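Local coordinates for protein AP endonuclease, family 2 (PDB 3NGF) that probably interconverts hydroxypyruvate and its aldehyde isomer as a manganese-binding TIM-barrel enzyme of the hydroxypyruvate isomerase family, at residues Ile162-Glu167 / Gln190-Asp195; Asp185-Gln190 / Gln211-Pro216; Arg218-Glu223 / Cys246-Arg251. All blocks are in the same frame, centred on the assembly; numbering follows the deposited sequence.

Contact 1: Ile162-Glu167 / Gln190-Asp195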
# COMPACT_ATOMS: atom_id res chain seq x y z
N ILE A 162 1.55 -1.26 13.95
CA ILE A 162 1.23 -2.61 13.50
C ILE A 162 2.34 -3.14 12.58
O ILE A 162 2.69 -2.53 11.56
CB ILE A 162 -0.18 -2.68 12.81
CG1 ILE A 162 -0.51 -4.09 12.32
CG2 ILE A 162 -0.29 -1.66 11.69
CD1 ILE A 162 -0.59 -5.10 13.39
N VAL A 163 2.96 -4.24 13.01
CA VAL A 163 4.12 -4.82 12.31
C VAL A 163 4.02 -6.34 12.12
O VAL A 163 5.01 -6.99 11.72
CB VAL A 163 5.45 -4.42 13.03
CG1 VAL A 163 5.62 -2.91 13.05
CG2 VAL A 163 5.51 -4.94 14.46
N HIS A 164 2.85 -6.94 12.42
CA HIS A 164 2.65 -8.39 12.21
C HIS A 164 1.38 -8.67 11.44
O HIS A 164 0.32 -8.05 11.70
CB HIS A 164 2.66 -9.15 13.54
CG HIS A 164 3.99 -9.16 14.22
ND1 HIS A 164 5.01 -9.98 13.81
CD2 HIS A 164 4.46 -8.45 15.27
CE1 HIS A 164 6.07 -9.77 14.57
NE2 HIS A 164 5.77 -8.85 15.46
N GLN A 165 1.47 -9.58 10.48
CA GLN A 165 0.35 -9.85 9.54
C GLN A 165 -0.91 -10.43 10.17
O GLN A 165 -2.00 -9.91 9.95
CB GLN A 165 0.79 -10.74 8.37
CG GLN A 165 1.94 -10.20 7.56
CD GLN A 165 1.58 -8.91 6.81
OE1 GLN A 165 0.43 -8.71 6.39
NE2 GLN A 165 2.59 -8.06 6.61
N LEU A 166 -0.80 -11.54 10.90
CA LEU A 166 -2.00 -12.16 11.47
C LEU A 166 -2.59 -11.29 12.59
O LEU A 166 -3.81 -11.32 12.82
CB LEU A 166 -1.70 -13.59 11.95
CG LEU A 166 -1.31 -14.61 10.88
CD1 LEU A 166 -1.12 -15.97 11.54
CD2 LEU A 166 -2.37 -14.70 9.80
N GLU A 167 -1.76 -10.51 13.26
CA GLU A 167 -2.25 -9.55 14.25
C GLU A 167 -3.15 -8.53 13.54
O GLU A 167 -4.20 -8.14 14.06
CB GLU A 167 -1.09 -8.85 14.92
CG GLU A 167 -1.50 -7.81 15.93
CD GLU A 167 -0.32 -7.17 16.65
OE1 GLU A 167 0.86 -7.44 16.28
OE2 GLU A 167 -0.58 -6.40 17.60
N GLN A 190 8.21 -10.77 5.24
CA GLN A 190 9.41 -11.62 5.36
C GLN A 190 10.35 -11.22 6.51
O GLN A 190 10.98 -12.09 7.14
CB GLN A 190 10.14 -11.65 4.01
CG GLN A 190 11.46 -12.41 3.96
CD GLN A 190 11.35 -13.84 4.46
OE1 GLN A 190 10.25 -14.41 4.58
NE2 GLN A 190 12.51 -14.44 4.76
N ILE A 191 10.48 -9.92 6.76
CA ILE A 191 11.33 -9.38 7.81
C ILE A 191 10.75 -9.69 9.20
O ILE A 191 11.50 -10.07 10.10
CB ILE A 191 11.60 -7.86 7.62
CG1 ILE A 191 12.47 -7.64 6.38
CG2 ILE A 191 12.26 -7.21 8.82
CD1 ILE A 191 12.51 -6.20 5.88
N MET A 192 9.44 -9.55 9.36
CA MET A 192 8.80 -9.69 10.68
C MET A 192 8.26 -11.08 11.01
O MET A 192 8.29 -11.50 12.19
CB MET A 192 7.65 -8.68 10.79
CG MET A 192 8.08 -7.23 10.73
SD MET A 192 9.37 -6.82 11.91
CE MET A 192 8.59 -7.25 13.49
N ASP A 193 7.76 -11.80 10.01
CA ASP A 193 6.96 -13.02 10.22
C ASP A 193 7.54 -14.29 9.58
O ASP A 193 7.60 -15.34 10.22
CB ASP A 193 5.53 -12.79 9.72
CG ASP A 193 4.74 -11.82 10.59
OD1 ASP A 193 4.91 -11.86 11.81
OD2 ASP A 193 3.96 -10.97 10.06
N GLY A 194 7.92 -14.19 8.31
CA GLY A 194 8.36 -15.35 7.55
C GLY A 194 7.24 -16.30 7.18
O GLY A 194 6.06 -15.93 7.18
N ASP A 195 7.59 -17.54 6.82
CA ASP A 195 6.62 -18.60 6.48
C ASP A 195 5.58 -18.10 5.48
O ASP A 195 4.37 -18.27 5.68
CB ASP A 195 5.90 -19.09 7.75
CG ASP A 195 5.30 -20.47 7.62
OD1 ASP A 195 5.72 -21.29 6.75
OD2 ASP A 195 4.41 -20.79 8.44
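The imidazole of His-164 meets two oxygens along its edge: Asp-193 OD1 and the backbone O of Met-192 both lie near the ring plane, on the ND1-CE1 side. The carboxylate of Asp-193 is turned 42° from that ring and stands almost perpendicular to the side-chain amide of Gln-165. His-164 ND1 gives its hydrogen to Asp-193 OD1 over 2.7 Å in a nearly straight bond, the oxygen being met on its syn side but somewhat out of the carboxylate plane. OD2, also on its syn side, accepts from the backbone N of Gln-165 at 2.9 Å. Two bonds, one to each oxygen, thus hold the carboxylate across the start of helix 165-175 and fix its rotation; the group may also be favoured electrostatically by the helix N-terminus. Gln-165 CG rests against OD2 at 3.3 Å. Met-192 folds back at chi2 and chi3 (-53° and -58°), which brings its CE obliquely to one side of the ring plane, near CE1 and NE2, 3.7 Å from His-164 CE1, and 4.0 Å from Val-163 CG2. Its CG sits 3.2 Å from Val-163 O. Beyond the two segments, Gln-165 packs on Leu-199 of helix 196-202 and on Val-182 and Leu-184 of strand 180-185, while Met-192 touches Asn-153. His-164 occupies the N-cap position and Asp-193 follows the last helical residue of 186-192, so a histidine-carboxylate hydrogen bond ties the beginning of one helix to the end of another on the outer part of a TIM barrel.

Contact 2: Asp185-Gln190 / Gln211-Pro216. With MN (manganese (II) ion), chain C.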
# COMPACT_ATOMS: atom_id res chain seq x y z
N ASP A 185 2.51 -6.42 2.23
CA ASP A 185 3.81 -6.09 1.63
C ASP A 185 4.78 -7.22 2.05
O ASP A 185 5.08 -7.42 3.26
CB ASP A 185 4.23 -4.70 2.11
CG ASP A 185 5.57 -4.22 1.54
OD1 ASP A 185 6.44 -5.06 1.31
OD2 ASP A 185 5.78 -2.99 1.38
N LEU A 186 5.20 -8.00 1.06
CA LEU A 186 5.92 -9.25 1.36
C LEU A 186 7.32 -8.96 1.88
O LEU A 186 7.96 -9.79 2.56
CB LEU A 186 5.94 -10.17 0.13
CG LEU A 186 4.58 -10.76 -0.22
CD1 LEU A 186 4.65 -11.46 -1.57
CD2 LEU A 186 4.08 -11.72 0.89
N TYR A 187 7.82 -7.78 1.55
CA TYR A 187 9.09 -7.31 2.13
C TYR A 187 8.94 -7.21 3.67
O TYR A 187 9.77 -7.75 4.44
CB TYR A 187 9.47 -5.96 1.47
CG TYR A 187 10.60 -5.22 2.14
CD1 TYR A 187 11.93 -5.51 1.85
CD2 TYR A 187 10.35 -4.21 3.06
CE1 TYR A 187 12.98 -4.84 2.49
CE2 TYR A 187 11.38 -3.51 3.67
CZ TYR A 187 12.68 -3.84 3.41
OH TYR A 187 13.68 -3.14 4.05
N HIS A 188 7.89 -6.53 4.12
CA HIS A 188 7.66 -6.41 5.56
C HIS A 188 7.32 -7.76 6.20
O HIS A 188 7.75 -8.05 7.30
CB HIS A 188 6.54 -5.39 5.82
CG HIS A 188 6.87 -3.99 5.41
ND1 HIS A 188 8.04 -3.35 5.76
CD2 HIS A 188 6.12 -3.07 4.75
CE1 HIS A 188 8.01 -2.11 5.31
NE2 HIS A 188 6.87 -1.92 4.67
N ALA A 189 6.53 -8.59 5.51
CA ALA A 189 6.08 -9.88 6.03
C ALA A 189 7.28 -10.81 6.19
O ALA A 189 7.37 -11.54 7.18
CB ALA A 189 5.07 -10.51 5.09
N GLN A 190 8.21 -10.77 5.24
CA GLN A 190 9.41 -11.62 5.36
C GLN A 190 10.35 -11.22 6.51
O GLN A 190 10.98 -12.09 7.14
CB GLN A 190 10.14 -11.65 4.01
CG GLN A 190 11.46 -12.41 3.96
CD GLN A 190 11.35 -13.84 4.46
OE1 GLN A 190 10.25 -14.41 4.58
NE2 GLN A 190 12.51 -14.44 4.76
N GLN A 211 2.39 -5.97 -2.08
CA GLN A 211 3.57 -5.25 -2.52
C GLN A 211 4.79 -6.15 -2.42
O GLN A 211 4.80 -7.11 -1.63
CB GLN A 211 3.78 -3.98 -1.71
CG GLN A 211 2.74 -2.88 -2.02
CD GLN A 211 2.84 -1.74 -1.06
OE1 GLN A 211 3.01 -1.95 0.14
NE2 GLN A 211 2.78 -0.52 -1.57
N ILE A 212 5.79 -5.85 -3.25
CA ILE A 212 7.04 -6.61 -3.33
C ILE A 212 8.29 -5.74 -3.43
O ILE A 212 8.28 -4.61 -3.95
CB ILE A 212 7.03 -7.62 -4.52
CG1 ILE A 212 7.03 -6.91 -5.88
CG2 ILE A 212 5.85 -8.61 -4.38
CD1 ILE A 212 7.20 -7.86 -7.10
N ALA A 213 9.40 -6.28 -2.90
CA ALA A 213 10.72 -5.69 -2.99
C ALA A 213 11.69 -6.76 -2.50
O ALA A 213 11.32 -7.63 -1.67
CB ALA A 213 10.84 -4.39 -2.13
N SER A 214 12.92 -6.74 -2.99
CA SER A 214 13.92 -7.71 -2.52
C SER A 214 14.16 -7.59 -1.01
O SER A 214 14.07 -6.49 -0.44
CB SER A 214 15.25 -7.59 -3.28
OG SER A 214 15.99 -6.46 -2.91
N VAL A 215 14.47 -8.72 -0.39
CA VAL A 215 14.85 -8.77 1.02
C VAL A 215 16.31 -9.28 1.06
O VAL A 215 16.60 -10.30 0.47
CB VAL A 215 13.90 -9.69 1.82
CG1 VAL A 215 14.37 -9.81 3.28
CG2 VAL A 215 12.45 -9.20 1.75
N PRO A 216 17.20 -8.60 1.80
CA PRO A 216 16.90 -7.48 2.68
C PRO A 216 17.06 -6.06 2.10
O PRO A 216 16.75 -5.08 2.80
CB PRO A 216 17.92 -7.68 3.79
CG PRO A 216 19.14 -8.18 3.06
CD PRO A 216 18.58 -9.09 1.99
MN MN C . 4.61 -1.12 1.57
O HOH W 1 15.68 -4.72 5.27
O HOH W 2 6.00 0.04 2.93
O HOH W 3 3.25 0.94 1.62
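Strands 180-185 and 207-212 run parallel where Asp-185 pairs with Gln-211, and the N-H of Leu-186, at the start of the following helix, continues the pairing with a bond of 2.9 Å to Gln-211 O. Asp-185 and Gln-211 point to the same face and converge on manganese: Asp-185 OD2 binds it at 2.2 Å and Gln-211 OE1 at 2.3 Å, with carboxylate and amide planes 77° apart. Swinging CG opposite the backbone N (chi1 -179°) lets Asp-185 work twice, for OD1 caps the helix through weak bonds from the N-H groups of Tyr-187 and His-188. His-188 NE2 lies 2.8 Å from a water that is itself a manganese ligand. The Tyr-187 ring presents its edge to Ser-214 O, with CD1 3.3 Å away, and its CD1 also packs on Val-215 CG2. One water donates to both Tyr-187 OH and Pro-216 O; the hydroxyl also bonds Asn-156. Gln-190 CG packs on the methyls of Val-215. Glu-150 and Glu-247 complete the protein ligands of the metal, and Glu-41 holds Gln-211 NE2. Helix 228-237 packs against Leu-186 and Ile-212 through Tyr-228, while helix 196-202 touches Ala-189 and Gln-190 through Leu-196.

Contact 3: Arg218-Glu223 / Cys246-Arg251. With MN (manganese (II) ion), chain C.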
# COMPACT_ATOMS: atom_id res chain seq x y z
N ARG A 218 15.75 -4.22 -0.48
CA ARG A 218 14.58 -3.47 -0.96
C ARG A 218 14.76 -2.94 -2.38
O ARG A 218 14.40 -1.82 -2.69
CB ARG A 218 14.19 -2.38 0.05
CG ARG A 218 12.70 -2.05 0.06
CD ARG A 218 12.33 -1.07 1.16
NE ARG A 218 10.87 -0.95 1.25
CZ ARG A 218 10.23 -0.27 2.20
NH1 ARG A 218 10.89 0.42 3.13
NH2 ARG A 218 8.91 -0.24 2.20
N HIS A 219 15.29 -3.80 -3.24
CA HIS A 219 15.50 -3.49 -4.65
C HIS A 219 14.59 -4.38 -5.53
O HIS A 219 13.62 -4.97 -5.05
CB HIS A 219 16.98 -3.65 -5.06
CG HIS A 219 17.96 -2.85 -4.25
ND1 HIS A 219 17.82 -1.50 -4.02
CD2 HIS A 219 19.14 -3.20 -3.68
CE1 HIS A 219 18.84 -1.07 -3.29
NE2 HIS A 219 19.66 -2.08 -3.08
N GLU A 220 14.90 -4.47 -6.83
CA GLU A 220 14.14 -5.31 -7.75
C GLU A 220 13.89 -6.71 -7.21
O GLU A 220 14.79 -7.30 -6.59
CB GLU A 220 14.89 -5.42 -9.08
CG GLU A 220 14.80 -4.17 -9.95
CD GLU A 220 15.80 -3.05 -9.61
OE1 GLU A 220 16.58 -3.14 -8.64
OE2 GLU A 220 15.82 -2.06 -10.37
N PRO A 221 12.69 -7.29 -7.47
CA PRO A 221 12.34 -8.62 -6.93
C PRO A 221 12.98 -9.79 -7.71
O PRO A 221 12.30 -10.75 -8.08
CB PRO A 221 10.83 -8.68 -7.10
CG PRO A 221 10.57 -7.84 -8.34
CD PRO A 221 11.57 -6.70 -8.23
N ASP A 222 14.26 -9.66 -8.04
CA ASP A 222 14.98 -10.70 -8.75
C ASP A 222 16.30 -11.00 -8.04
O ASP A 222 17.20 -11.56 -8.64
CB ASP A 222 15.24 -10.26 -10.18
CG ASP A 222 16.10 -9.02 -10.27
OD1 ASP A 222 16.43 -8.41 -9.23
OD2 ASP A 222 16.47 -8.69 -11.40
N GLU A 223 16.41 -10.57 -6.78
CA GLU A 223 17.63 -10.79 -6.00
C GLU A 223 17.23 -11.03 -4.56
O GLU A 223 16.09 -10.80 -4.17
CB GLU A 223 18.57 -9.58 -6.07
CG GLU A 223 17.93 -8.33 -5.43
CD GLU A 223 18.85 -7.17 -5.17
OE1 GLU A 223 19.76 -6.88 -5.98
OE2 GLU A 223 18.64 -6.50 -4.14
N CYS A 246 4.94 -2.52 -6.95
CA CYS A 246 6.41 -2.57 -6.97
C CYS A 246 7.04 -1.43 -6.15
O CYS A 246 7.59 -0.45 -6.68
CB CYS A 246 6.91 -2.55 -8.42
SG CYS A 246 6.32 -3.96 -9.39
N GLU A 247 6.99 -1.59 -4.83
CA GLU A 247 7.48 -0.61 -3.90
C GLU A 247 8.91 -0.99 -3.52
O GLU A 247 9.19 -1.46 -2.39
CB GLU A 247 6.61 -0.57 -2.66
CG GLU A 247 6.94 0.62 -1.81
CD GLU A 247 6.16 0.64 -0.52
OE1 GLU A 247 5.61 -0.40 -0.11
OE2 GLU A 247 6.14 1.72 0.08
N TYR A 248 9.80 -0.81 -4.48
CA TYR A 248 11.20 -1.07 -4.27
C TYR A 248 12.00 0.11 -4.76
O TYR A 248 11.55 0.93 -5.58
CB TYR A 248 11.63 -2.37 -4.96
CG TYR A 248 11.59 -2.42 -6.49
CD1 TYR A 248 12.51 -1.72 -7.25
CD2 TYR A 248 10.63 -3.16 -7.16
CE1 TYR A 248 12.50 -1.78 -8.65
CE2 TYR A 248 10.61 -3.23 -8.57
CZ TYR A 248 11.56 -2.54 -9.30
OH TYR A 248 11.56 -2.64 -10.68
N ASN A 249 13.21 0.19 -4.25
CA ASN A 249 14.18 1.20 -4.67
C ASN A 249 15.10 0.59 -5.71
O ASN A 249 15.87 -0.32 -5.40
CB ASN A 249 14.99 1.66 -3.48
CG ASN A 249 14.13 2.14 -2.34
OD1 ASN A 249 13.21 2.96 -2.54
ND2 ASN A 249 14.44 1.67 -1.13
N PRO A 250 15.02 1.07 -6.95
CA PRO A 250 15.83 0.39 -7.98
C PRO A 250 17.32 0.40 -7.63
O PRO A 250 17.83 1.40 -7.09
CB PRO A 250 15.54 1.21 -9.24
CG PRO A 250 14.15 1.80 -9.00
CD PRO A 250 14.16 2.13 -7.54
N ARG A 251 18.02 -0.70 -7.92
CA ARG A 251 19.49 -0.76 -7.75
C ARG A 251 20.20 0.40 -8.42
O ARG A 251 21.09 1.03 -7.84
CB ARG A 251 20.04 -2.05 -8.35
CG ARG A 251 19.95 -3.27 -7.48
CD ARG A 251 20.63 -4.46 -8.17
NE ARG A 251 19.92 -4.81 -9.40
CZ ARG A 251 18.91 -5.68 -9.49
NH1 ARG A 251 18.48 -6.35 -8.43
NH2 ARG A 251 18.32 -5.89 -10.67
MN MN C . 4.61 -1.12 1.57
O HOH W 4 8.42 -2.42 0.16
O HOH W 5 13.61 -1.37 -11.76
O HOH W 3 3.25 0.94 1.62
O HOH W 2 6.00 0.04 2.93
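Backbone and side-chain hydrogen bonds zip the two loops together: Asn-249 N donates to Arg-218 O at 2.8 Å, and His-219 ND1 to Asn-249 O at 2.7 Å, the acceptor lying close to the imidazole plane. Glu-220 OE1 takes the N-H of Arg-251 on its syn lone pair, 2.9 Å away. The ionic contacts gather round Arg-251, whose chain bends at chi3 (-64°) to bring its guanidinium among three acids. Asp-222 OD1 meets NH1 of Arg-251 at 3.0 Å, edge-on and nearly coplanar; Glu-223 OE1 lies 2.8 Å from the same NH1, which approaches from above the carboxylate plane. Glu-220 OE1 instead sits over the guanidinium face, a long salt bridge to NH1 with no N-H of that group pointed at the oxygen, in addition to the bond OE1 takes from Arg-251 N. In the aromatic packing, Glu-220 CA stands over the centre of the Tyr-248 ring, a CH-pi contact of 3.8 Å, while Pro-221 CD leans on CE2 of that ring at 3.6 Å. A water joins Tyr-248 OH to Glu-220 OE2. At the metal end, Glu-247 OE1 binds manganese at 2.1 Å, alongside Glu-150, Asp-185 and Gln-211; Glu-247 is a predicted proton donor/acceptor. The extended Arg-218 brings opposite charge near the carboxylate of Glu-247 without directing an N-H at it, and a water links Arg-218 NH2 to Glu-247 O. These loops follow strands 207-212 and 243-246, the last two of the barrel: Arg-218 touches Tyr-187 and His-188 of helix 186-192, Glu-247 touches Asn-15 of strand 11-15, and Tyr-248 bonds Trp-260.

Contact 2 is the buried one, contact 3 is partly buried and contact 1 lies at the surface. Contacts 1 and 2 share Gln-190 and use opposite ends of helix 186-192, so its metal-side start and its outer end are both fastened to neighbouring elements. Contacts 2 and 3 supply three of the four protein ligands of one manganese and share two of its waters; Ser-214 of contact 2 also bonds His-219 and Glu-223 of contact 3. Chemistry changes with place: metal coordination and strand pairing in the barrel, a histidine-carboxylate bond at its periphery, and in contact 3 a gradient from metal ligand to a more exposed salt-bridge network.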